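Local coordinates for protein phytochromobilin synthase (PDB 6KME) that probably reduces biliverdin IX alpha, which it binds in the crystal, to phytochromobilin as a ferredoxin-dependent bilin reductase, at residues 31-44 / 191-203. The protein carries 1 engineered substitution. Residues are numbered along the deposited sequence; the frame is centred on the assembly and turned at random.
Sequences VSYKKLIHFALEET and HSVLFSAFKDYYQ
Leu36 wedges between the rings of Phe195 and Phe198, joining helices 34-47 and 188-211 on one side of the antiparallel sheet in the alpha/beta/alpha sandwich of the ferredoxin-dependent bilin reductases. The segments run nearly parallel, their axes inclined at 21°. Several CH-pi contacts line the interface. CG of Leu36 lies over the centre of the Phe195 ring, 4.0 Å from its centroid, while CB of Leu36 lies over one face of Phe198, toward the rim. At the outer edge Lys199 lays its aliphatic chain across Phe39: CG stands 3.5 Å from the ring centroid, and CG of Glu43, one helical turn on, covers the opposite face. With CG of Phe39 anti to the backbone N (chi1 172°), the ring is directed into this slot; an alanine here would probably open a gap between the Lys199 and Glu43 methylenes and leave the Lys199 chain without the ring face it lies on. Ala40 CB sits over the Tyr202 ring, 4.1 Å from its centroid. At the start of the segment, Val31, though poorly ordered, sets CG2 over a face of the His191 imidazole, whose NE2 is hydrogen-bonded to Asn124 OD1. Toward the sheet, Phe117 of strand 112-119 touches Leu36, Leu194 and Phe198 and meets Tyr33 edge-to-face.

Polar links gather at the other end. Gln203 NE2 donates in its amide plane to Glu43 OE1 at 3.2 Å, nearly straight (178°), from above the carboxylate plane. Thr44 OG1 lies at the Tyr202 ring edge, in plane, and accepts from Tyr202 OH at 2.7 Å; Thr44 OG1 in turn donates to Ala40 O, which Thr44 N reaches from the opposite face of the carbonyl plane.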
loop_
_atom_site.group_PDB
_atom_site.type_symbol
_atom_site.label_atom_id
_atom_site.label_comp_id
_atom_site.label_asym_id
_atom_site.label_seq_id
_atom_site.Cartn_x
_atom_site.Cartn_y
_atom_site.Cartn_z
ATOM N N VAL A 31 20.145 -4.110 -0.925
ATOM C CA VAL A 31 19.703 -3.495 -2.174
ATOM C C VAL A 31 19.320 -2.042 -1.953
ATOM O O VAL A 31 19.181 -1.591 -0.814
ATOM C CB VAL A 31 18.518 -4.260 -2.800
ATOM C CG1 VAL A 31 19.016 -5.440 -3.615
ATOM C CG2 VAL A 31 17.534 -4.702 -1.721
ATOM N N SER A 32 19.142 -1.313 -3.050
ATOM C CA SER A 32 18.744 0.087 -2.997
ATOM C C SER A 32 17.355 0.215 -3.606
ATOM O O SER A 32 17.191 0.112 -4.829
ATOM C CB SER A 32 19.749 0.974 -3.724
ATOM O OG SER A 32 19.420 2.339 -3.543
ATOM N N TYR A 33 16.359 0.459 -2.758
ATOM C CA TYR A 33 15.004 0.632 -3.267
ATOM C C TYR A 33 14.825 1.926 -4.057
ATOM O O TYR A 33 13.816 2.064 -4.758
ATOM C CB TYR A 33 14.007 0.578 -2.113
ATOM C CG TYR A 33 13.919 -0.796 -1.487
ATOM C CD1 TYR A 33 13.926 -1.935 -2.280
ATOM C CD2 TYR A 33 13.851 -0.952 -0.102
ATOM C CE1 TYR A 33 13.846 -3.196 -1.720
ATOM C CE2 TYR A 33 13.777 -2.204 0.469
ATOM C CZ TYR A 33 13.771 -3.324 -0.343
ATOM O OH TYR A 33 13.694 -4.576 0.227
ATOM N N LYS A 34 15.761 2.878 -3.946
ATOM C CA LYS A 34 15.721 4.056 -4.815
ATOM C C LYS A 34 15.700 3.654 -6.283
ATOM O O LYS A 34 15.054 4.316 -7.106
ATOM C CB LYS A 34 16.919 4.969 -4.535
ATOM C CG LYS A 34 16.778 5.855 -3.308
ATOM C CD LYS A 34 17.863 6.928 -3.283
ATOM C CE LYS A 34 17.306 8.309 -3.624
ATOM N NZ LYS A 34 16.565 8.368 -4.924
ATOM N N LYS A 35 16.415 2.578 -6.635
ATOM C CA LYS A 35 16.383 2.068 -8.002
ATOM C C LYS A 35 14.951 1.828 -8.461
ATOM O O LYS A 35 14.607 2.087 -9.623
ATOM C CB LYS A 35 17.192 0.766 -8.108
ATOM C CG LYS A 35 18.714 0.923 -8.044
ATOM C CD LYS A 35 19.441 -0.439 -7.992
ATOM C CE LYS A 35 19.413 -1.063 -6.581
ATOM N NZ LYS A 35 20.232 -2.307 -6.385
ATOM N N LEU A 36 14.103 1.326 -7.559
ATOM C CA LEU A 36 12.736 0.983 -7.931
ATOM C C LEU A 36 11.878 2.230 -8.083
ATOM O O LEU A 36 10.994 2.273 -8.947
ATOM C CB LEU A 36 12.115 0.038 -6.896
ATOM C CG LEU A 36 12.634 -1.404 -6.866
ATOM C CD1 LEU A 36 11.921 -2.183 -5.762
ATOM C CD2 LEU A 36 12.464 -2.074 -8.228
ATOM N N ILE A 37 12.107 3.243 -7.244
ATOM C CA ILE A 37 11.396 4.507 -7.415
ATOM C C ILE A 37 11.729 5.113 -8.771
ATOM O O ILE A 37 10.843 5.574 -9.498
ATOM C CB ILE A 37 11.727 5.488 -6.276
ATOM C CG1 ILE A 37 11.328 4.920 -4.915
ATOM C CG2 ILE A 37 10.991 6.788 -6.497
ATOM C CD1 ILE A 37 12.106 5.542 -3.745
ATOM N N HIS A 38 13.020 5.129 -9.125
ATOM C CA HIS A 38 13.434 5.654 -10.425
ATOM C C HIS A 38 12.770 4.886 -11.557
ATOM O O HIS A 38 12.286 5.483 -12.530
ATOM C CB HIS A 38 14.954 5.590 -10.564
ATOM C CG HIS A 38 15.469 6.205 -11.830
ATOM N ND1 HIS A 38 15.730 5.467 -12.967
ATOM C CD2 HIS A 38 15.776 7.489 -12.138
ATOM C CE1 HIS A 38 16.176 6.268 -13.918
ATOM N NE2 HIS A 38 16.213 7.500 -13.442
ATOM N N PHE A 39 12.759 3.553 -11.454
ATOM C CA PHE A 39 12.070 2.742 -12.449
ATOM C C PHE A 39 10.616 3.173 -12.582
ATOM O O PHE A 39 10.099 3.320 -13.692
ATOM C CB PHE A 39 12.143 1.255 -12.091
ATOM C CG PHE A 39 11.277 0.381 -12.976
ATOM C CD1 PHE A 39 11.775 -0.145 -14.150
ATOM C CD2 PHE A 39 9.955 0.113 -12.639
ATOM C CE1 PHE A 39 10.976 -0.937 -14.973
ATOM C CE2 PHE A 39 9.154 -0.668 -13.453
ATOM C CZ PHE A 39 9.664 -1.198 -14.622
ATOM N N ALA A 40 9.935 3.375 -11.450
ATOM C CA ALA A 40 8.493 3.580 -11.499
ATOM C C ALA A 40 8.155 4.947 -12.065
ATOM O O ALA A 40 7.210 5.083 -12.853
ATOM C CB ALA A 40 7.885 3.410 -10.105
ATOM N N LEU A 41 8.922 5.966 -11.687
ATOM C CA LEU A 41 8.662 7.300 -12.221
ATOM C C LEU A 41 8.913 7.353 -13.721
ATOM O O LEU A 41 8.126 7.953 -14.467
ATOM C CB LEU A 41 9.513 8.337 -11.489
ATOM C CG LEU A 41 9.318 8.432 -9.973
ATOM C CD1 LEU A 41 10.158 9.570 -9.396
ATOM C CD2 LEU A 41 7.849 8.590 -9.585
ATOM N N GLU A 42 10.004 6.731 -14.188
ATOM C CA GLU A 42 10.276 6.688 -15.629
ATOM C C GLU A 42 9.165 5.966 -16.388
ATOM O O GLU A 42 8.706 6.445 -17.437
ATOM C CB GLU A 42 11.621 6.009 -15.901
ATOM C CG GLU A 42 12.828 6.756 -15.386
ATOM C CD GLU A 42 13.617 7.401 -16.499
ATOM O OE1 GLU A 42 12.991 7.897 -17.459
ATOM O OE2 GLU A 42 14.863 7.399 -16.420
ATOM N N GLU A 43 8.742 4.793 -15.893
ATOM C CA GLU A 43 7.670 4.055 -16.560
ATOM C C GLU A 43 6.377 4.863 -16.583
ATOM O O GLU A 43 5.689 4.913 -17.611
ATOM C CB GLU A 43 7.435 2.700 -15.884
ATOM C CG GLU A 43 8.491 1.645 -16.178
ATOM C CD GLU A 43 8.448 1.078 -17.599
ATOM O OE1 GLU A 43 7.369 0.659 -18.085
ATOM O OE2 GLU A 43 9.523 1.041 -18.232
ATOM N N THR A 44 6.036 5.514 -15.466
ATOM C CA THR A 44 4.810 6.308 -15.432
ATOM C C THR A 44 4.825 7.390 -16.509
ATOM O O THR A 44 3.813 7.629 -17.180
ATOM C CB THR A 44 4.614 6.934 -14.046
ATOM O OG1 THR A 44 4.821 5.943 -13.034
ATOM C CG2 THR A 44 3.192 7.509 -13.907
ATOM N N HIS A 191 16.382 -10.758 -3.536
ATOM C CA HIS A 191 16.160 -9.354 -3.869
ATOM C C HIS A 191 15.984 -9.152 -5.368
ATOM O O HIS A 191 15.217 -8.274 -5.791
ATOM C CB HIS A 191 17.302 -8.501 -3.323
ATOM C CG HIS A 191 17.218 -8.283 -1.839
ATOM N ND1 HIS A 191 18.282 -8.491 -0.990
ATOM C CD2 HIS A 191 16.187 -7.881 -1.057
ATOM C CE1 HIS A 191 17.913 -8.224 0.251
ATOM N NE2 HIS A 191 16.646 -7.849 0.237
ATOM N N SER A 192 16.682 -9.947 -6.183
ATOM C CA SER A 192 16.458 -9.908 -7.624
ATOM C C SER A 192 15.018 -10.279 -7.965
ATOM O O SER A 192 14.387 -9.634 -8.807
ATOM C CB SER A 192 17.446 -10.840 -8.331
ATOM O OG SER A 192 17.112 -11.004 -9.699
ATOM N N VAL A 193 14.474 -11.307 -7.308
ATOM C CA VAL A 193 13.083 -11.688 -7.546
ATOM C C VAL A 193 12.137 -10.575 -7.107
ATOM O O VAL A 193 11.160 -10.253 -7.804
ATOM C CB VAL A 193 12.771 -13.016 -6.834
ATOM C CG1 VAL A 193 11.305 -13.355 -6.966
ATOM C CG2 VAL A 193 13.623 -14.130 -7.424
ATOM N N LEU A 194 12.411 -9.969 -5.948
ATOM C CA LEU A 194 11.564 -8.891 -5.454
ATOM C C LEU A 194 11.538 -7.720 -6.422
ATOM O O LEU A 194 10.480 -7.122 -6.657
ATOM C CB LEU A 194 12.062 -8.424 -4.087
ATOM C CG LEU A 194 11.323 -7.228 -3.488
ATOM C CD1 LEU A 194 9.860 -7.570 -3.253
ATOM C CD2 LEU A 194 11.997 -6.757 -2.189
ATOM N N PHE A 195 12.703 -7.357 -6.970
ATOM C CA PHE A 195 12.755 -6.278 -7.950
ATOM C C PHE A 195 11.931 -6.622 -9.186
ATOM O O PHE A 195 11.148 -5.798 -9.668
ATOM C CB PHE A 195 14.209 -5.979 -8.327
ATOM C CG PHE A 195 14.885 -4.991 -7.410
ATOM C CD1 PHE A 195 14.801 -5.128 -6.029
ATOM C CD2 PHE A 195 15.619 -3.934 -7.931
ATOM C CE1 PHE A 195 15.429 -4.221 -5.181
ATOM C CE2 PHE A 195 16.245 -3.021 -7.088
ATOM C CZ PHE A 195 16.151 -3.168 -5.713
ATOM N N SER A 196 12.083 -7.844 -9.707
ATOM C CA SER A 196 11.315 -8.249 -10.886
ATOM C C SER A 196 9.814 -8.192 -10.618
ATOM O O SER A 196 9.035 -7.803 -11.496
ATOM C CB SER A 196 11.719 -9.658 -11.322
ATOM O OG SER A 196 13.074 -9.699 -11.736
ATOM N N ALA A 197 9.395 -8.577 -9.407
ATOM C CA ALA A 197 7.981 -8.550 -9.034
ATOM C C ALA A 197 7.445 -7.122 -8.979
ATOM O O ALA A 197 6.354 -6.844 -9.489
ATOM C CB ALA A 197 7.775 -9.249 -7.682
ATOM N N PHE A 198 8.174 -6.216 -8.317
ATOM C CA PHE A 198 7.763 -4.814 -8.269
ATOM C C PHE A 198 7.543 -4.271 -9.674
ATOM O O PHE A 198 6.528 -3.619 -9.948
ATOM C CB PHE A 198 8.811 -3.971 -7.528
ATOM C CG PHE A 198 8.493 -2.494 -7.483
ATOM C CD1 PHE A 198 8.850 -1.657 -8.536
ATOM C CD2 PHE A 198 7.845 -1.943 -6.380
ATOM C CE1 PHE A 198 8.558 -0.291 -8.505
ATOM C CE2 PHE A 198 7.547 -0.584 -6.330
ATOM C CZ PHE A 198 7.908 0.248 -7.397
ATOM N N LYS A 199 8.487 -4.535 -10.579
ATOM C CA LYS A 199 8.402 -3.989 -11.933
ATOM C C LYS A 199 7.232 -4.596 -12.709
ATOM O O LYS A 199 6.466 -3.872 -13.364
ATOM C CB LYS A 199 9.725 -4.221 -12.664
ATOM C CG LYS A 199 10.896 -3.450 -12.062
ATOM C CD LYS A 199 12.202 -3.834 -12.724
ATOM C CE LYS A 199 13.396 -3.241 -12.001
ATOM N NZ LYS A 199 14.646 -3.544 -12.748
ATOM N N ASP A 200 7.075 -5.924 -12.634
ATOM C CA ASP A 200 5.953 -6.599 -13.283
ATOM C C ASP A 200 4.609 -6.109 -12.753
ATOM O O ASP A 200 3.679 -5.860 -13.534
ATOM C CB ASP A 200 6.075 -8.110 -13.084
ATOM C CG ASP A 200 7.049 -8.741 -14.058
ATOM O OD1 ASP A 200 7.513 -8.015 -14.963
ATOM O OD2 ASP A 200 7.347 -9.949 -13.926
ATOM N N TYR A 201 4.483 -5.987 -11.428
ATOM C CA TYR A 201 3.236 -5.526 -10.819
ATOM C C TYR A 201 2.969 -4.062 -11.157
ATOM O O TYR A 201 1.822 -3.678 -11.427
ATOM C CB TYR A 201 3.275 -5.731 -9.291
ATOM C CG TYR A 201 2.789 -7.109 -8.826
ATOM C CD1 TYR A 201 3.331 -8.277 -9.363
ATOM C CD2 TYR A 201 1.792 -7.234 -7.862
ATOM C CE1 TYR A 201 2.886 -9.547 -8.954
ATOM C CE2 TYR A 201 1.339 -8.511 -7.438
ATOM C CZ TYR A 201 1.888 -9.653 -8.000
ATOM O OH TYR A 201 1.457 -10.906 -7.604
ATOM N N TYR A 202 4.010 -3.221 -11.158
ATOM C CA TYR A 202 3.764 -1.813 -11.461
ATOM C C TYR A 202 3.403 -1.615 -12.936
ATOM O O TYR A 202 2.551 -0.777 -13.266
ATOM C CB TYR A 202 4.960 -0.945 -11.056
ATOM C CG TYR A 202 4.585 0.525 -11.075
ATOM C CD1 TYR A 202 3.633 1.022 -10.189
ATOM C CD2 TYR A 202 5.135 1.397 -12.002
ATOM C CE1 TYR A 202 3.243 2.362 -10.213
ATOM C CE2 TYR A 202 4.752 2.755 -12.036
ATOM C CZ TYR A 202 3.805 3.220 -11.138
ATOM O OH TYR A 202 3.415 4.545 -11.163
ATOM N N GLN A 203 4.017 -2.392 -13.841
ATOM C CA GLN A 203 3.641 -2.302 -15.246
ATOM C C GLN A 203 2.212 -2.795 -15.464
ATOM O O GLN A 203 1.473 -2.234 -16.282
ATOM C CB GLN A 203 4.640 -3.080 -16.111
ATOM C CG GLN A 203 6.015 -2.402 -16.206
ATOM C CD GLN A 203 7.011 -3.192 -17.041
ATOM O OE1 GLN A 203 7.093 -4.413 -16.935
ATOM N NE2 GLN A 203 7.762 -2.496 -17.884
#